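Local atomic coordinates of phosphoglycerol transferase GacH (PDB entry 6DGM), a protein that probably transfers glycerol phosphate onto the rhamnose polysaccharide of the group A streptococcal cell wall, using a manganese-binding catalytic domain related to lipoteichoic acid synthases. Residues Glu47-Pro52 with Arg240-Thr245; Gly87-Met92 with Tyr268-Pro273; Thr180-Val185 with Met206-Pro211. All blocks are in the same frame, centred on the assembly; numbering follows the deposited sequence.

All three contacts belong to the sulfatase-like catalytic domain of the alkaline phosphatase superfamily, and each reaches the bound sn-glycerol-1-phosphate. Segment 47-52 of contact 1 and segment 268-273 of contact 2 continue from the neighbouring parallel strands 40-46 and 263-269 of the mixed central sheet; the contact centres are about 13 Å apart. In contact 3, whose centre is about 10 Å from that of contact 1, segment 206-211 follows strand 200-204 and meets the start of helix 182-192. Along the chain 47-52 and 87-92 come first, then both halves of contact 3, then 240-245 and 268-273. Contacts 1 and 2 share the manganese, Thr245 joins contacts 1 and 3, and contacts 2 and 3 come together only around the ligand.

Contact 1. Residues Glu47-Pro52 with Arg240-Thr245; sequences ESLSDP and RLLSFT. With MN (manganese (II) ion), chain C; 1GP (sn-glycerol-1-phosphate), chain D.
Leu49 lies across Leu242, a leucine on helix 229-257, and this apolar meeting joins the helix to the loop that follows strand 40-46. In Leu242, CB points at the loop and CG stands anti to the carbonyl carbon (chi1 -79°); the branch at CG then gives the two methyls different partners. CG carries CD2 to the Leu49 side chain, 4.0 Å from Leu49 CD1. The other branch, CD1, meets the ring of Pro52 tip to tip, with Leu242 CD1 3.8 Å from Pro52 CD, and also touches the carbonyl oxygen of Ser50. One helix turn on, Thr245 offers its methyl: CG2 is 3.8 Å from Leu49 CD1, while its OG1 turns to hydrogen bonds with Asp182 and Asn208. No hydrogen bond joins the two segments, so the buried interface rests on van der Waals packing alone.

The start of the loop is polar. Glu47 grips the manganese with both carboxylate oxygens, OE1 at 2.2 Å and OE2 at 2.3 Å from the ion, a bidentate hold that fixes the turn of the carboxylate. Ser48 OG donates to the anti lone pair of Glu47 OE1 at 2.7 Å, a second-shell bond from the next residue. In this chain the helix packs on the same loop; a metal-binding acid at the C-terminal end of a central strand is typical of the alkaline phosphatase superfamily active site.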
loop_
_atom_site.group_PDB
_atom_site.type_symbol
_atom_site.label_atom_id
_atom_site.label_comp_id
_atom_site.label_asym_id
_atom_site.label_seq_id
_atom_site.Cartn_x
_atom_site.Cartn_y
_atom_site.Cartn_z
ATOM N N GLU A 47 9.868 -0.937 -1.816
ATOM C CA GLU A 47 10.425 0.372 -2.119
ATOM C C GLU A 47 10.834 0.489 -3.574
ATOM O O GLU A 47 11.630 -0.300 -4.077
ATOM C CB GLU A 47 11.634 0.579 -1.208
ATOM C CG GLU A 47 12.434 1.869 -1.460
ATOM C CD GLU A 47 11.568 3.107 -1.390
ATOM O OE1 GLU A 47 11.453 3.790 -2.424
ATOM O OE2 GLU A 47 11.009 3.392 -0.317
ATOM N N SER A 48 10.290 1.494 -4.232
ATOM C CA SER A 48 10.657 1.884 -5.586
ATOM C C SER A 48 10.406 0.808 -6.632
ATOM O O SER A 48 10.959 0.893 -7.730
ATOM C CB SER A 48 12.122 2.347 -5.643
ATOM O OG SER A 48 12.298 3.559 -4.941
ATOM N N LEU A 49 9.564 -0.185 -6.366
ATOM C CA LEU A 49 9.360 -1.259 -7.331
ATOM C C LEU A 49 8.352 -0.887 -8.420
ATOM O O LEU A 49 7.179 -0.620 -8.149
ATOM C CB LEU A 49 8.934 -2.547 -6.625
ATOM C CG LEU A 49 8.793 -3.721 -7.605
ATOM C CD1 LEU A 49 9.363 -4.980 -7.001
ATOM C CD2 LEU A 49 7.346 -3.931 -8.034
ATOM N N SER A 50 8.790 -0.962 -9.670
ATOM C CA SER A 50 7.893 -0.688 -10.782
ATOM C C SER A 50 8.535 -1.219 -12.056
ATOM O O SER A 50 9.713 -0.950 -12.328
ATOM C CB SER A 50 7.610 0.816 -10.897
ATOM O OG SER A 50 6.532 1.063 -11.794
ATOM N N ASP A 51 7.756 -1.952 -12.838
ATOM C CA ASP A 51 8.278 -2.635 -14.006
ATOM C C ASP A 51 8.833 -1.627 -14.993
ATOM O O ASP A 51 8.074 -0.811 -15.518
ATOM C CB ASP A 51 7.152 -3.421 -14.671
ATOM C CG ASP A 51 7.640 -4.352 -15.762
ATOM O OD1 ASP A 51 8.808 -4.253 -16.198
ATOM O OD2 ASP A 51 6.835 -5.202 -16.194
ATOM N N PRO A 52 10.133 -1.654 -15.292
ATOM C CA PRO A 52 10.664 -0.705 -16.283
ATOM C C PRO A 52 10.102 -0.892 -17.684
ATOM O O PRO A 52 10.188 0.033 -18.505
ATOM C CB PRO A 52 12.182 -0.932 -16.235
ATOM C CG PRO A 52 12.392 -2.222 -15.525
ATOM C CD PRO A 52 11.174 -2.525 -14.711
ATOM N N ARG A 240 18.969 -4.839 -12.216
ATOM C CA ARG A 240 19.641 -5.965 -11.582
ATOM C C ARG A 240 19.088 -6.204 -10.185
ATOM O O ARG A 240 18.803 -7.342 -9.803
ATOM C CB ARG A 240 21.152 -5.725 -11.543
ATOM C CG ARG A 240 21.790 -5.825 -12.903
ATOM C CD ARG A 240 23.180 -5.242 -12.895
ATOM N NE ARG A 240 23.802 -5.435 -14.201
ATOM C CZ ARG A 240 24.930 -4.866 -14.594
ATOM N NH1 ARG A 240 25.581 -4.046 -13.783
ATOM N NH2 ARG A 240 25.389 -5.104 -15.814
ATOM N N LEU A 241 18.933 -5.132 -9.399
ATOM C CA LEU A 241 18.373 -5.264 -8.057
ATOM C C LEU A 241 16.943 -5.792 -8.098
ATOM O O LEU A 241 16.566 -6.633 -7.274
ATOM C CB LEU A 241 18.460 -3.919 -7.334
ATOM C CG LEU A 241 19.889 -3.510 -6.956
ATOM C CD1 LEU A 241 19.907 -2.062 -6.481
ATOM C CD2 LEU A 241 20.449 -4.384 -5.863
ATOM N N LEU A 242 16.144 -5.352 -9.072
ATOM C CA LEU A 242 14.794 -5.890 -9.197
ATOM C C LEU A 242 14.814 -7.398 -9.415
ATOM O O LEU A 242 13.923 -8.116 -8.934
ATOM C CB LEU A 242 14.029 -5.244 -10.346
ATOM C CG LEU A 242 13.429 -3.866 -10.129
ATOM C CD1 LEU A 242 12.494 -3.558 -11.308
ATOM C CD2 LEU A 242 12.677 -3.711 -8.823
ATOM N N SER A 243 15.797 -7.891 -10.182
ATOM C CA SER A 243 15.852 -9.321 -10.470
ATOM C C SER A 243 15.987 -10.144 -9.191
ATOM O O SER A 243 15.443 -11.259 -9.112
ATOM C CB SER A 243 16.979 -9.619 -11.466
ATOM O OG SER A 243 18.239 -9.720 -10.819
ATOM N N PHE A 244 16.703 -9.621 -8.184
ATOM C CA PHE A 244 16.795 -10.316 -6.899
ATOM C C PHE A 244 15.467 -10.242 -6.159
ATOM O O PHE A 244 14.970 -11.246 -5.639
ATOM C CB PHE A 244 17.900 -9.716 -6.012
ATOM C CG PHE A 244 19.295 -9.982 -6.496
ATOM C CD1 PHE A 244 19.901 -11.197 -6.249
ATOM C CD2 PHE A 244 20.018 -9.001 -7.166
ATOM C CE1 PHE A 244 21.201 -11.452 -6.692
ATOM C CE2 PHE A 244 21.302 -9.257 -7.621
ATOM C CZ PHE A 244 21.901 -10.477 -7.379
ATOM N N THR A 245 14.871 -9.050 -6.109
ATOM C CA THR A 245 13.575 -8.917 -5.459
ATOM C C THR A 245 12.568 -9.863 -6.079
ATOM O O THR A 245 11.774 -10.488 -5.371
ATOM C CB THR A 245 13.074 -7.485 -5.576
ATOM O OG1 THR A 245 13.953 -6.636 -4.824
ATOM C CG2 THR A 245 11.638 -7.342 -5.054
HETATM MN MN MN C . 9.930 5.084 -1.420
HETATM C C3 1GP D . 13.337 5.452 4.556
HETATM O O3 1GP D . 11.076 4.838 3.880
HETATM C C2 1GP D . 12.075 5.877 3.836
HETATM O O2 1GP D . 13.160 5.350 5.967
HETATM C C1 1GP D . 12.375 6.246 2.391
HETATM O O1P 1GP D . 11.262 6.933 1.809
HETATM O O2P 1GP D . 11.449 6.642 -0.828
HETATM O O3P 1GP D . 10.346 8.713 0.363
HETATM O O4P 1GP D . 12.863 8.349 0.440
HETATM P P 1GP D . 11.470 7.653 0.371
#

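Contact 2. Residues Gly87-Met92 with Tyr268-Pro273; sequences GGTANM and YGDHLP. With MN (manganese (II) ion), chain C; 1GP (sn-glycerol-1-phosphate), chain D.
Tyr268 and Met92 pack beside the manganese site of this alkaline phosphatase-type fold, where strand 263-269 ends facing the start of helix 89-98. Met92 CB sits at the edge of the Tyr268 ring, 4.2 Å from CE2. Past Gly269, Asp270 turns toward the helix, and its carboxylate OD2 binds the manganese at 2.1 Å. Thr89 OG1 is another ligand of the ion, which explains its closeness to Asp270 OD2 without a hydrogen bond between them. The second oxygen, Asp270 OD1, is held by the backbone N of Ser48, while the bent Met92 chain brings CE to 3.5 Å from Asp270 O.

His271 follows with CG between its backbone N and carbonyl carbon (chi1 49°), a torsion that swings the ring to the metal, where NE2 binds at 2.1 Å. Gly87 CA lies over one face of this imidazole, 3.7 Å from the His271 ring centroid, a CH-pi contact, and Asp270 OD1 lies off-centre on the opposite face. At the neighbouring helix start Gly88 is the N-cap, and the backbone N atoms of Gly88 and Thr89 both donate to phosphate O3P, where the helix end would probably help to hold negative charge. With NE2 on the metal, the bond from His271 ND1 to Leu272 O (2.8 Å, 170°) helps to set the ring's rotation; the oxygen is near the ring plane, but the donor stands above the carbonyl plane.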
loop_
_atom_site.group_PDB
_atom_site.type_symbol
_atom_site.label_atom_id
_atom_site.label_comp_id
_atom_site.label_asym_id
_atom_site.label_seq_id
_atom_site.Cartn_x
_atom_site.Cartn_y
_atom_site.Cartn_z
ATOM N N GLY A 87 10.120 9.217 -4.437
ATOM C CA GLY A 87 10.007 9.423 -3.008
ATOM C C GLY A 87 8.538 9.526 -2.658
ATOM O O GLY A 87 7.676 9.471 -3.529
ATOM N N GLY A 88 8.271 9.660 -1.364
ATOM C CA GLY A 88 6.912 9.741 -0.868
ATOM C C GLY A 88 6.405 8.495 -0.175
ATOM O O GLY A 88 5.207 8.410 0.107
ATOM N N THR A 89 7.287 7.540 0.117
ATOM C CA THR A 89 6.943 6.264 0.720
ATOM C C THR A 89 5.886 6.359 1.804
ATOM O O THR A 89 4.840 5.692 1.737
ATOM C CB THR A 89 8.258 5.723 1.311
ATOM O OG1 THR A 89 9.296 5.915 0.347
ATOM C CG2 THR A 89 8.136 4.267 1.699
ATOM N N ALA A 90 6.157 7.165 2.827
ATOM C CA ALA A 90 5.280 7.201 3.989
ATOM C C ALA A 90 3.886 7.720 3.663
ATOM O O ALA A 90 2.927 7.389 4.384
ATOM C CB ALA A 90 5.943 8.047 5.080
ATOM N N ASN A 91 3.739 8.503 2.583
ATOM C CA ASN A 91 2.411 8.980 2.207
ATOM C C ASN A 91 1.589 7.860 1.594
ATOM O O ASN A 91 0.390 7.751 1.867
ATOM C CB ASN A 91 2.521 10.168 1.265
ATOM C CG ASN A 91 3.062 11.387 1.956
ATOM O OD1 ASN A 91 2.855 11.561 3.156
ATOM N ND2 ASN A 91 3.777 12.225 1.222
ATOM N N MET A 92 2.204 7.012 0.769
ATOM C CA MET A 92 1.484 5.836 0.280
ATOM C C MET A 92 1.168 4.894 1.433
ATOM O O MET A 92 0.054 4.358 1.536
ATOM C CB MET A 92 2.293 5.141 -0.814
ATOM C CG MET A 92 1.921 5.605 -2.239
ATOM S SD MET A 92 2.031 7.371 -2.549
ATOM C CE MET A 92 3.806 7.609 -2.552
ATOM N N TYR A 268 3.053 -3.954 -3.225
ATOM C CA TYR A 268 2.977 -2.826 -4.140
ATOM C C TYR A 268 4.273 -2.033 -4.107
ATOM O O TYR A 268 4.937 -1.946 -3.071
ATOM C CB TYR A 268 1.788 -1.895 -3.808
ATOM C CG TYR A 268 1.948 -1.131 -2.508
ATOM C CD1 TYR A 268 1.728 -1.746 -1.281
ATOM C CD2 TYR A 268 2.312 0.218 -2.513
ATOM C CE1 TYR A 268 1.864 -1.047 -0.095
ATOM C CE2 TYR A 268 2.453 0.927 -1.326
ATOM C CZ TYR A 268 2.223 0.294 -0.130
ATOM O OH TYR A 268 2.357 1.013 1.034
ATOM N N GLY A 269 4.612 -1.442 -5.249
ATOM C CA GLY A 269 5.649 -0.430 -5.252
ATOM C C GLY A 269 5.057 0.918 -4.882
ATOM O O GLY A 269 3.960 1.293 -5.313
ATOM N N ASP A 270 5.801 1.676 -4.067
ATOM C CA ASP A 270 5.277 2.956 -3.590
ATOM C C ASP A 270 5.305 4.046 -4.659
ATOM O O ASP A 270 4.421 4.909 -4.684
ATOM C CB ASP A 270 5.964 3.403 -2.298
ATOM C CG ASP A 270 7.496 3.465 -2.390
ATOM O OD1 ASP A 270 8.102 2.895 -3.325
ATOM O OD2 ASP A 270 8.106 4.118 -1.514
ATOM N N HIS A 271 6.340 4.066 -5.502
ATOM C CA HIS A 271 6.537 5.060 -6.549
ATOM C C HIS A 271 7.647 4.513 -7.441
ATOM O O HIS A 271 8.359 3.573 -7.063
ATOM C CB HIS A 271 6.976 6.424 -5.969
ATOM C CG HIS A 271 8.108 6.300 -4.997
ATOM N ND1 HIS A 271 9.409 6.069 -5.399
ATOM C CD2 HIS A 271 8.126 6.304 -3.644
ATOM C CE1 HIS A 271 10.179 5.949 -4.329
ATOM N NE2 HIS A 271 9.424 6.087 -3.255
ATOM N N LEU A 272 7.776 5.096 -8.629
ATOM C CA LEU A 272 8.888 4.750 -9.502
ATOM C C LEU A 272 10.200 5.210 -8.872
ATOM O O LEU A 272 10.224 6.183 -8.111
ATOM C CB LEU A 272 8.730 5.438 -10.860
ATOM C CG LEU A 272 7.989 4.643 -11.932
ATOM C CD1 LEU A 272 6.497 4.539 -11.653
ATOM C CD2 LEU A 272 8.229 5.221 -13.304
ATOM N N PRO A 273 11.309 4.545 -9.195
ATOM C CA PRO A 273 12.622 5.079 -8.812
ATOM C C PRO A 273 12.881 6.399 -9.517
ATOM O O PRO A 273 12.496 6.592 -10.674
ATOM C CB PRO A 273 13.587 4.007 -9.307
ATOM C CG PRO A 273 12.889 3.429 -10.508
ATOM C CD PRO A 273 11.431 3.382 -10.100
HETATM MN MN MN C . 9.930 5.084 -1.420
HETATM C C3 1GP D . 13.337 5.452 4.556
HETATM O O3 1GP D . 11.076 4.838 3.880
HETATM C C2 1GP D . 12.075 5.877 3.836
HETATM O O2 1GP D . 13.160 5.350 5.967
HETATM C C1 1GP D . 12.375 6.246 2.391
HETATM O O1P 1GP D . 11.262 6.933 1.809
HETATM O O2P 1GP D . 11.449 6.642 -0.828
HETATM O O3P 1GP D . 10.346 8.713 0.363
HETATM O O4P 1GP D . 12.863 8.349 0.440
HETATM P P 1GP D . 11.470 7.653 0.371
#

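Contact 3. Residues Thr180-Val185 with Met206-Pro211. With 1GP (sn-glycerol-1-phosphate), chain D.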
loop_
_atom_site.group_PDB
_atom_site.type_symbol
_atom_site.label_atom_id
_atom_site.label_comp_id
_atom_site.label_asym_id
_atom_site.label_seq_id
_atom_site.Cartn_x
_atom_site.Cartn_y
_atom_site.Cartn_z
ATOM N N THR A 180 19.779 -3.069 3.022
ATOM C CA THR A 180 19.318 -4.351 3.544
ATOM C C THR A 180 18.512 -5.094 2.486
ATOM O O THR A 180 17.597 -4.537 1.873
ATOM C CB THR A 180 18.418 -4.140 4.758
ATOM O OG1 THR A 180 19.120 -3.504 5.824
ATOM C CG2 THR A 180 17.897 -5.470 5.272
ATOM N N SER A 181 18.841 -6.367 2.285
ATOM C CA SER A 181 18.181 -7.121 1.229
ATOM C C SER A 181 16.702 -7.388 1.532
ATOM O O SER A 181 16.276 -7.516 2.688
ATOM C CB SER A 181 18.861 -8.475 1.029
ATOM O OG SER A 181 18.713 -9.312 2.164
ATOM N N ASP A 182 15.928 -7.524 0.457
ATOM C CA ASP A 182 14.551 -7.994 0.599
ATOM C C ASP A 182 14.512 -9.415 1.160
ATOM O O ASP A 182 13.600 -9.752 1.916
ATOM C CB ASP A 182 13.820 -7.931 -0.743
ATOM C CG ASP A 182 13.489 -6.516 -1.173
ATOM O OD1 ASP A 182 13.652 -5.564 -0.385
ATOM O OD2 ASP A 182 13.040 -6.358 -2.324
ATOM N N LYS A 183 15.509 -10.251 0.830
ATOM C CA LYS A 183 15.567 -11.585 1.428
ATOM C C LYS A 183 15.572 -11.491 2.950
ATOM O O LYS A 183 14.854 -12.237 3.630
ATOM C CB LYS A 183 16.800 -12.337 0.929
ATOM C CG LYS A 183 17.003 -13.717 1.539
ATOM C CD LYS A 183 18.235 -14.366 0.915
ATOM C CE LYS A 183 18.445 -15.766 1.439
ATOM N NZ LYS A 183 19.605 -16.413 0.740
ATOM N N THR A 184 16.381 -10.580 3.507
ATOM C CA THR A 184 16.400 -10.392 4.951
ATOM C C THR A 184 15.011 -10.042 5.460
ATOM O O THR A 184 14.534 -10.616 6.452
ATOM C CB THR A 184 17.380 -9.291 5.334
ATOM O OG1 THR A 184 18.718 -9.703 5.027
ATOM C CG2 THR A 184 17.306 -8.987 6.816
ATOM N N VAL A 185 14.351 -9.082 4.799
ATOM C CA VAL A 185 13.016 -8.677 5.242
ATOM C C VAL A 185 12.052 -9.861 5.198
ATOM O O VAL A 185 11.344 -10.157 6.179
ATOM C CB VAL A 185 12.515 -7.492 4.401
ATOM C CG1 VAL A 185 11.080 -7.168 4.745
ATOM C CG2 VAL A 185 13.417 -6.274 4.636
ATOM N N MET A 206 13.718 -1.683 1.998
ATOM C CA MET A 206 14.737 -0.692 1.690
ATOM C C MET A 206 15.666 -1.064 0.543
ATOM O O MET A 206 16.348 -0.171 0.032
ATOM C CB MET A 206 15.600 -0.411 2.929
ATOM C CG MET A 206 15.104 0.698 3.813
ATOM S SD MET A 206 15.072 2.295 2.952
ATOM C CE MET A 206 16.647 3.010 3.381
ATOM N N GLN A 207 15.719 -2.333 0.131
ATOM C CA GLN A 207 16.757 -2.766 -0.802
ATOM C C GLN A 207 16.869 -1.856 -2.025
ATOM O O GLN A 207 17.980 -1.477 -2.423
ATOM C CB GLN A 207 16.504 -4.195 -1.252
ATOM C CG GLN A 207 17.572 -4.723 -2.189
ATOM C CD GLN A 207 17.177 -6.043 -2.771
ATOM O OE1 GLN A 207 17.168 -7.048 -2.074
ATOM N NE2 GLN A 207 16.786 -6.043 -4.047
ATOM N N ASN A 208 15.740 -1.534 -2.666
ATOM C CA ASN A 208 15.749 -0.861 -3.962
ATOM C C ASN A 208 15.611 0.651 -3.845
ATOM O O ASN A 208 15.334 1.329 -4.842
ATOM C CB ASN A 208 14.702 -1.492 -4.868
ATOM C CG ASN A 208 15.018 -2.949 -5.115
ATOM O OD1 ASN A 208 16.186 -3.317 -5.085
ATOM N ND2 ASN A 208 14.003 -3.793 -5.271
ATOM N N HIS A 209 15.888 1.196 -2.665
ATOM C CA HIS A 209 15.982 2.629 -2.480
ATOM C C HIS A 209 17.243 3.176 -3.130
ATOM O O HIS A 209 18.303 2.553 -3.087
ATOM C CB HIS A 209 16.029 2.933 -0.979
ATOM C CG HIS A 209 15.705 4.354 -0.637
ATOM N ND1 HIS A 209 16.587 5.391 -0.838
ATOM C CD2 HIS A 209 14.595 4.905 -0.088
ATOM C CE1 HIS A 209 16.035 6.524 -0.440
ATOM N NE2 HIS A 209 14.824 6.258 0.013
ATOM N N ILE A 210 17.136 4.364 -3.706
ATOM C CA ILE A 210 18.278 5.112 -4.205
ATOM C C ILE A 210 19.328 5.240 -3.101
ATOM O O ILE A 210 18.974 5.414 -1.943
ATOM C CB ILE A 210 17.813 6.472 -4.745
ATOM C CG1 ILE A 210 18.922 7.187 -5.519
ATOM C CG2 ILE A 210 17.290 7.349 -3.587
ATOM C CD1 ILE A 210 18.446 8.494 -6.138
ATOM N N PRO A 211 20.623 5.171 -3.411
ATOM C CA PRO A 211 21.318 4.932 -4.680
ATOM C C PRO A 211 21.451 3.435 -4.968
ATOM O O PRO A 211 21.558 2.630 -4.031
ATOM C CB PRO A 211 22.686 5.573 -4.446
ATOM C CG PRO A 211 22.933 5.412 -3.008
ATOM C CD PRO A 211 21.583 5.420 -2.309
HETATM C C3 1GP D . 13.337 5.452 4.556
HETATM O O3 1GP D . 11.076 4.838 3.880
HETATM C C2 1GP D . 12.075 5.877 3.836
HETATM O O2 1GP D . 13.160 5.350 5.967
HETATM C C1 1GP D . 12.375 6.246 2.391
HETATM O O1P 1GP D . 11.262 6.933 1.809
HETATM O O2P 1GP D . 11.449 6.642 -0.828
HETATM O O3P 1GP D . 10.346 8.713 0.363
HETATM O O4P 1GP D . 12.863 8.349 0.440
HETATM P P 1GP D . 11.470 7.653 0.371
HETATM O O HOH W 1 14.701 -4.488 1.827
HETATM O O HOH W 2 13.144 -3.162 -1.827
HETATM O O HOH W 3 17.089 -9.834 -1.615
#
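Gln207 reaches across to the start of helix 182-192, and its amide makes the one direct hydrogen bond between the segments. CG anti to the backbone N (chi1 -178°) and an extended chain carry OE1 to Asp182 N, 2.9 Å away at 172°, although the donor stands above the carbonyl plane. The packing is tightest here: the Asp182 carboxylate and the Gln207 amide stack with planes 17° apart, and Asp182 OD1 lies 3.3 Å from Gln207 CB. OE1 accepting from Asp182 N and NE2 donating to Asn208 OD1 together set the orientation of the Gln207 amide. Ser181, the N-cap, shares a hydrogen bond with Thr184 OG1.

Three waters bridge the edges of this tight part. One donates to Thr180 O and Asp182 OD1 and accepts from Met206 N; a second links Asp182 OD1 to Asn208 N; a third joins Lys183 N to Gln207 OE1. The loose side lies at exposed Lys183 and at the far end of the loop. At the end of the Met206-His209 type I turn His209 reaches the ligand, and beyond it Ile210 and Pro211, joined by a cis peptide, are exposed. Both ring nitrogens of His209 are engaged: ND1 donates to Ile210 O at 2.6 Å, in the ring plane, and NE2 to phosphate O4P at 2.9 Å, so the ring is held with NE2 presented to the phosphate.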